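Local structure of centrosomal P4.1-associated protein (Danio rerio, 4LD1) at residues A[136-139]-A[144-147]; A[155-158]-A[162-165]. The protein probably helps to build and elongate centrioles and to bind tubulin and partner proteins, the part described here being its C-terminal G-box domain. All blocks are in the same frame, centred on the assembly; numbering follows the deposited sequence. Where two conformers were deposited one is given.

Contact 1 of 2, residues A[136-139]-A[144-147]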
ATOM      1  N   GLN A 136       1.974 -21.669  12.552  1.00 18.73           N
ATOM      2  CA  GLN A 136       2.648 -21.534  13.847  1.00 20.65           C
ATOM      3  C   GLN A 136       3.137 -20.103  13.991  1.00 19.56           C
ATOM      4  O   GLN A 136       3.470 -19.444  12.994  1.00 19.74           O
ATOM      5  CB  GLN A 136       3.835 -22.491  13.960  1.00 22.91           C
ATOM      6  CG  GLN A 136       3.494 -23.946  13.703  1.00 23.22           C
ATOM      7  CD  GLN A 136       2.498 -24.524  14.702  1.00 25.35           C
ATOM      8  OE1 GLN A 136       1.672 -25.369  14.351  1.00 29.55           O
ATOM      9  NE2 GLN A 136       2.584 -24.095  15.942  1.00 25.53           N
ATOM     10  N   ARG A 137       3.167 -19.620  15.222  1.00 19.90           N
ATOM     11  CA  ARG A 137       3.619 -18.272  15.494  1.00 20.92           C
ATOM     12  C   ARG A 137       4.912 -18.228  16.270  1.00 20.52           C
ATOM     13  O   ARG A 137       5.223 -19.106  17.070  1.00 21.85           O
ATOM     14  CB  ARG A 137       2.557 -17.520  16.282  1.00 25.83           C
ATOM     15  CG  ARG A 137       1.322 -17.299  15.461  1.00 27.65           C
ATOM     16  CD  ARG A 137       0.230 -16.664  16.258  1.00 34.38           C
ATOM     17  NE  ARG A 137      -0.878 -16.295  15.393  1.00 43.37           N
ATOM     18  CZ  ARG A 137      -1.917 -15.572  15.787  1.00 54.80           C
ATOM     19  NH1 ARG A 137      -1.986 -15.136  17.041  1.00 56.78           N
ATOM     20  NH2 ARG A 137      -2.885 -15.283  14.927  1.00 57.46           N
ATOM     21  N   GLU A 138       5.622 -17.134  16.070  1.00 23.20           N
ATOM     22  CA  GLU A 138       6.851 -16.870  16.772  1.00 25.06           C
ATOM     23  C   GLU A 138       6.821 -15.413  17.153  1.00 23.02           C
ATOM     24  O   GLU A 138       6.447 -14.557  16.353  1.00 25.64           O
ATOM     25  CB  GLU A 138       8.060 -17.153  15.888  1.00 26.14           C
ATOM     26  CG  GLU A 138       9.395 -16.737  16.503  1.00 29.73           C
ATOM     27  CD  GLU A 138      10.589 -17.137  15.637  1.00 40.34           C
ATOM     28  OE1 GLU A 138      10.995 -16.348  14.756  1.00 49.77           O
ATOM     29  OE2 GLU A 138      11.120 -18.244  15.828  1.00 55.18           O
ATOM     30  N   ILE A 139       7.175 -15.120  18.384  0.72 24.57           N
ATOM     31  CA  ILE A 139       7.278 -13.758  18.852  0.72 23.45           C
ATOM     32  C   ILE A 139       8.680 -13.430  19.303  0.72 21.04           C
ATOM     33  O   ILE A 139       9.360 -14.265  19.915  0.72 22.76           O
ATOM     34  CB  ILE A 139       6.267 -13.423  19.979  0.72 29.86           C
ATOM     35  CG1 ILE A 139       6.361 -11.937  20.339  0.72 42.82           C
ATOM     36  CG2 ILE A 139       6.514 -14.268  21.206  0.72 27.28           C
ATOM     37  CD1 ILE A 139       5.215 -11.429  21.184  0.72 50.80           C
ATOM     38  N   PHE A 144      12.593 -12.337  25.404  1.00 26.38           N
ATOM     39  CA  PHE A 144      12.686 -13.662  24.816  1.00 23.68           C
ATOM     40  C   PHE A 144      12.222 -13.725  23.369  1.00 23.77           C
ATOM     41  O   PHE A 144      11.564 -12.800  22.875  1.00 26.50           O
ATOM     42  CB  PHE A 144      11.893 -14.674  25.659  1.00 26.32           C
ATOM     43  CG  PHE A 144      10.433 -14.337  25.820  1.00 27.07           C
ATOM     44  CD1 PHE A 144       9.544 -14.539  24.782  1.00 24.29           C
ATOM     45  CD2 PHE A 144       9.953 -13.830  27.012  1.00 29.70           C
ATOM     46  CE1 PHE A 144       8.196 -14.240  24.927  1.00 29.30           C
ATOM     47  CE2 PHE A 144       8.611 -13.532  27.172  1.00 30.17           C
ATOM     48  CZ  PHE A 144       7.729 -13.736  26.123  1.00 33.46           C
ATOM     49  N   LYS A 145      12.618 -14.796  22.681  1.00 21.74           N
ATOM     50  CA  LYS A 145      12.002 -15.220  21.423  1.00 25.31           C
ATOM     51  C   LYS A 145      11.251 -16.493  21.751  1.00 24.04           C
ATOM     52  O   LYS A 145      11.796 -17.384  22.418  1.00 27.62           O
ATOM     53  CB  LYS A 145      13.057 -15.503  20.347  1.00 31.40           C
ATOM     54  CG  LYS A 145      12.543 -16.203  19.092  1.00 43.42           C
ATOM     55  CD  LYS A 145      13.689 -16.520  18.103  1.00 55.61           C
ATOM     56  CE  LYS A 145      14.363 -17.883  18.321  1.00 61.62           C
ATOM     57  NZ  LYS A 145      13.469 -18.979  18.843  1.00 59.94           N
ATOM     58  N   ARG A 146      10.007 -16.594  21.345  1.00 24.67           N
ATOM     59  CA  ARG A 146       9.164 -17.727  21.679  1.00 25.01           C
ATOM     60  C   ARG A 146       8.487 -18.267  20.460  1.00 21.88           C
ATOM     61  O   ARG A 146       7.975 -17.483  19.655  1.00 25.43           O
ATOM     62  CB  ARG A 146       8.127 -17.311  22.716  1.00 26.09           C
ATOM     63  CG  ARG A 146       7.073 -18.342  23.020  1.00 25.94           C
ATOM     64  CD  ARG A 146       6.229 -17.861  24.155  1.00 29.69           C
ATOM     65  NE  ARG A 146       6.992 -17.864  25.394  1.00 32.75           N
ATOM     66  CZ  ARG A 146       6.624 -17.249  26.512  1.00 34.91           C
ATOM     67  NH1 ARG A 146       5.511 -16.532  26.543  1.00 41.30           N
ATOM     68  NH2 ARG A 146       7.388 -17.336  27.596  1.00 39.17           N
ATOM     69  N   ARG A 147       8.470 -19.571  20.295  1.00 21.77           N
ATOM     70  CA  ARG A 147       7.868 -20.201  19.132  1.00 23.24           C
ATOM     71  C   ARG A 147       7.016 -21.407  19.505  1.00 22.82           C
ATOM     72  O   ARG A 147       7.390 -22.207  20.379  1.00 24.11           O
ATOM     73  CB  ARG A 147       8.967 -20.622  18.161  1.00 22.99           C
ATOM     74  CG  ARG A 147       8.478 -21.274  16.892  1.00 27.48           C
ATOM     75  CD  ARG A 147       9.622 -21.401  15.911  1.00 29.54           C
ATOM     76  NE  ARG A 147       9.230 -22.007  14.646  1.00 37.64           N
ATOM     77  CZ  ARG A 147       9.940 -21.914  13.530  1.00 50.30           C
ATOM     78  NH1 ARG A 147      11.082 -21.244  13.528  1.00 53.29           N
ATOM     79  NH2 ARG A 147       9.514 -22.489  12.412  1.00 60.74           N
TER
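Glu-138 stands between Lys-145 and Arg-147, which leave the neighbouring strand on the same face of the sheet. Its CG lies anti to the backbone N (chi1 173°), the start of an extended chain that places OE2 between the Lys-145 and Arg-147 side chains. Contact with Arg-147 is made partly by the aliphatic shaft, Glu-138 OE2 lying 3.5 Å from Arg-147 CD. The guanidinium crosses the carboxylate at a steep 83° between planes, too askew for a paired, two-pronged salt bridge, and Glu-138 OE2 to Arg-147 NH1 is a long 3.8 Å. Lys-145 bends at the end of its chain, and Lys-145 NZ lies 3.9 Å from Glu-138 OE2, another long link. This is a loose network in which one oxygen probably feels both charges; the stronger hold on the carboxylate is a hydrogen bond between Glu-138 OE1 and His-140 NE2.

On the other face Ile-139 and Arg-146 run side by side, with Ile-139 CG2 3.8 Å from Arg-146 CB. That same methyl, Ile-139 CG2, meets the edge of the Phe-144 ring, near its plane, at Phe-144 CE1 (4.1 Å). Arg-146 then bends at chi3 and turns away from Ile-139, its NH2 coming over one face of the Phe-144 ring toward the rim and its NE bonding to Thr-156 OG1.

Beneath these side chains, Ile-139 and Arg-146 form an antiparallel hydrogen-bonded pair, with N-to-O distances of 2.8 Å from Ile-139 N to Arg-146 O and 2.8 Å from Arg-146 N to Ile-139 O. The two strands, 137-140 and 144-148, make a beta hairpin that is flanked by strand 128-131, on which Glu-138 and Ile-139 pack, and by strand 154-158, which receives Phe-144 and Arg-146.

Contact 2 of 2, residues A[155-158]-A[162-165]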
ATOM      1  N   LYS A 155       8.536 -23.294  22.821  0.53 22.81           N
ATOM      2  CA  LYS A 155       9.923 -23.097  23.203  0.53 24.37           C
ATOM      3  C   LYS A 155      10.258 -21.616  23.297  0.53 21.41           C
ATOM      4  O   LYS A 155       9.969 -20.846  22.376  0.53 23.23           O
ATOM      5  CB  LYS A 155      10.866 -23.780  22.205  0.53 25.30           C
ATOM      6  CG  LYS A 155      10.671 -25.299  22.086  0.53 37.53           C
ATOM      7  CD  LYS A 155      11.806 -25.965  21.313  0.53 50.07           C
ATOM      8  CE  LYS A 155      11.677 -27.487  21.300  0.53 56.72           C
ATOM      9  NZ  LYS A 155      10.389 -27.960  20.714  0.53 60.76           N
ATOM     10  N   THR A 156      10.863 -21.214  24.406  1.00 25.97           N
ATOM     11  CA  THR A 156      11.200 -19.843  24.663  1.00 26.53           C
ATOM     12  C   THR A 156      12.684 -19.776  24.875  1.00 24.53           C
ATOM     13  O   THR A 156      13.220 -20.534  25.690  1.00 28.94           O
ATOM     14  CB  THR A 156      10.475 -19.302  25.909  1.00 30.01           C
ATOM     15  OG1 THR A 156       9.057 -19.463  25.753  1.00 29.83           O
ATOM     16  CG2 THR A 156      10.779 -17.809  26.107  1.00 26.30           C
ATOM     17  N   VAL A 157      13.385 -18.940  24.137  1.00 24.17           N
ATOM     18  CA  VAL A 157      14.786 -18.665  24.393  1.00 23.34           C
ATOM     19  C   VAL A 157      14.899 -17.249  24.954  1.00 23.72           C
ATOM     20  O   VAL A 157      14.582 -16.255  24.285  1.00 25.03           O
ATOM     21  CB  VAL A 157      15.621 -18.784  23.125  1.00 26.23           C
ATOM     22  CG1 VAL A 157      17.092 -18.566  23.419  1.00 32.92           C
ATOM     23  CG2 VAL A 157      15.383 -20.151  22.483  1.00 33.70           C
ATOM     24  N   TYR A 158      15.339 -17.165  26.204  1.00 27.67           N
ATOM     25  CA  TYR A 158      15.389 -15.886  26.905  1.00 27.28           C
ATOM     26  C   TYR A 158      16.668 -15.139  26.581  1.00 30.31           C
ATOM     27  O   TYR A 158      17.601 -15.708  26.021  1.00 32.47           O
ATOM     28  CB  TYR A 158      15.267 -16.095  28.415  1.00 27.15           C
ATOM     29  CG  TYR A 158      13.886 -16.543  28.823  1.00 31.84           C
ATOM     30  CD1 TYR A 158      13.552 -17.887  28.854  1.00 27.63           C
ATOM     31  CD2 TYR A 158      12.905 -15.612  29.141  1.00 32.74           C
ATOM     32  CE1 TYR A 158      12.274 -18.294  29.207  1.00 32.50           C
ATOM     33  CE2 TYR A 158      11.629 -16.003  29.489  1.00 38.14           C
ATOM     34  CZ  TYR A 158      11.316 -17.348  29.524  1.00 37.10           C
ATOM     35  OH  TYR A 158      10.039 -17.751  29.871  1.00 44.07           O
ATOM     36  N   ARG A 162      18.968 -18.985  28.220  1.00 24.31           N
ATOM     37  CA  ARG A 162      18.332 -20.215  28.654  1.00 23.29           C
ATOM     38  C   ARG A 162      17.170 -20.530  27.733  1.00 21.99           C
ATOM     39  O   ARG A 162      16.537 -19.628  27.172  1.00 24.06           O
ATOM     40  CB  ARG A 162      17.897 -20.154  30.117  1.00 33.71           C
ATOM     41  CG  ARG A 162      16.575 -19.503  30.379  1.00 34.16           C
ATOM     42  CD  ARG A 162      16.272 -19.499  31.871  1.00 30.46           C
ATOM     43  NE  ARG A 162      14.936 -18.980  32.134  1.00 30.07           N
ATOM     44  CZ  ARG A 162      14.627 -17.692  32.257  1.00 35.63           C
ATOM     45  NH1 ARG A 162      13.374 -17.344  32.498  1.00 42.53           N
ATOM     46  NH2 ARG A 162      15.555 -16.752  32.135  1.00 37.68           N
ATOM     47  N   GLN A 163      16.931 -21.826  27.566  1.00 23.57           N
ATOM     48  CA  GLN A 163      15.871 -22.322  26.709  1.00 24.53           C
ATOM     49  C   GLN A 163      14.867 -23.084  27.537  1.00 23.68           C
ATOM     50  O   GLN A 163      15.243 -24.000  28.285  1.00 28.23           O
ATOM     51  CB  GLN A 163      16.453 -23.224  25.632  1.00 27.05           C
ATOM     52  CG  GLN A 163      17.490 -22.547  24.784  1.00 34.00           C
ATOM     53  CD  GLN A 163      17.909 -23.371  23.588  1.00 52.99           C
ATOM     54  OE1 GLN A 163      17.367 -24.448  23.335  1.00 56.80           O
ATOM     55  NE2 GLN A 163      18.887 -22.865  22.840  1.00 61.23           N
ATOM     56  N   GLU A 164      13.600 -22.716  27.438  1.00 24.90           N
ATOM     57  CA  GLU A 164      12.547 -23.376  28.169  1.00 26.44           C
ATOM     58  C   GLU A 164      11.563 -23.983  27.219  1.00 26.75           C
ATOM     59  O   GLU A 164      11.073 -23.299  26.308  1.00 32.37           O
ATOM     60  CB  GLU A 164      11.815 -22.409  29.089  1.00 26.38           C
ATOM     61  CG  GLU A 164      12.676 -21.852  30.185  1.00 29.77           C
ATOM     62  CD  GLU A 164      11.885 -21.233  31.320  1.00 41.26           C
ATOM     63  OE1 GLU A 164      10.635 -21.357  31.331  1.00 39.89           O
ATOM     64  OE2 GLU A 164      12.530 -20.620  32.206  1.00 35.93           O
ATOM     65  N   THR A 165      11.287 -25.260  27.360  1.00 23.36           N
ATOM     66  CA  THR A 165      10.261 -25.959  26.615  1.00 24.83           C
ATOM     67  C   THR A 165       9.097 -26.304  27.522  1.00 24.90           C
ATOM     68  O   THR A 165       9.260 -27.005  28.521  1.00 25.97           O
ATOM     69  CB  THR A 165      10.801 -27.249  25.993  1.00 29.18           C
ATOM     70  OG1 THR A 165      11.925 -26.939  25.159  1.00 31.15           O
ATOM     71  CG2 THR A 165       9.709 -27.956  25.161  1.00 27.25           C
TER
HETATM   72  O   HOH W   1       8.293 -21.963  26.688  1.00 28.45           O
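Tyr-158 and Arg-162 make a cation-pi stack near the turn of the hairpin. Guanidinium and ring are stacked face to face, planes 6° apart and centres 3.8 Å apart, with NH1 over the middle of the ring. Arg-162 gets there by setting CG between its backbone N and carbonyl carbon (chi1 83°) and extending as far as NE, which carries the charged end across to the tyrosine. On the opposite face of the ring the Thr-156 methyl, CG2, sits toward the rim.

Ionic bonds fix the rotation of the guanidinium. Glu-164 OE2 sits at its edge and in its plane, taking a nearly straight bond from NE of Arg-162 at 2.9 Å, while NH1 adds a weak one; NH2 pairs with Asp-160. The Glu-164 carboxylate also passes the ring obliquely, its CD 3.6 Å from Tyr-158 CE1.

Backbone hydrogen bonds tie the strands together: Thr-156 and Glu-164 exchange two, and Tyr-158 N reaches Arg-162 O at 2.9 Å. A water lies 2.8 Å from Thr-156 OG1 and donates to Glu-164 O; the same hydroxyl is hydrogen-bonded to Arg-146 NE on strand 144-148.

Van der Waals contacts are made on the face of Lys-155 and Val-157. Val-157 CG2 lies 3.9 Å from Gln-163 CG, and Lys-155 runs beside Thr-165, its CG 3.7 Å from the hydroxyl Thr-165 OG1.

The hairpin is thus held largely through polar and charged groups; the aromatic face and the acidic partners probably spread and temper the arginine's charge while holding the guanidinium flat.

How the contacts relate
Contact 1 and contact 2 are successive antiparallel beta hairpins, their centres 10 Å apart, and the first closes before the second opens along the chain. Strands 144-148 and 154-158, one from each, are themselves neighbours, joined by backbone hydrogen bonds such as that between Lys-145 O and Val-157 N. Side chains cross this seam too: Phe-144 CB packs on the CG2 methyl of Thr-156. Both contacts lie toward the C-terminal end of the modelled chain, where strand 163-166 is the last strand of this chain. Each strand pairs with the next in sequence, giving the elongated, all-antiparallel G-box, an extended arrangement of strands linked to their neighbours along the chain.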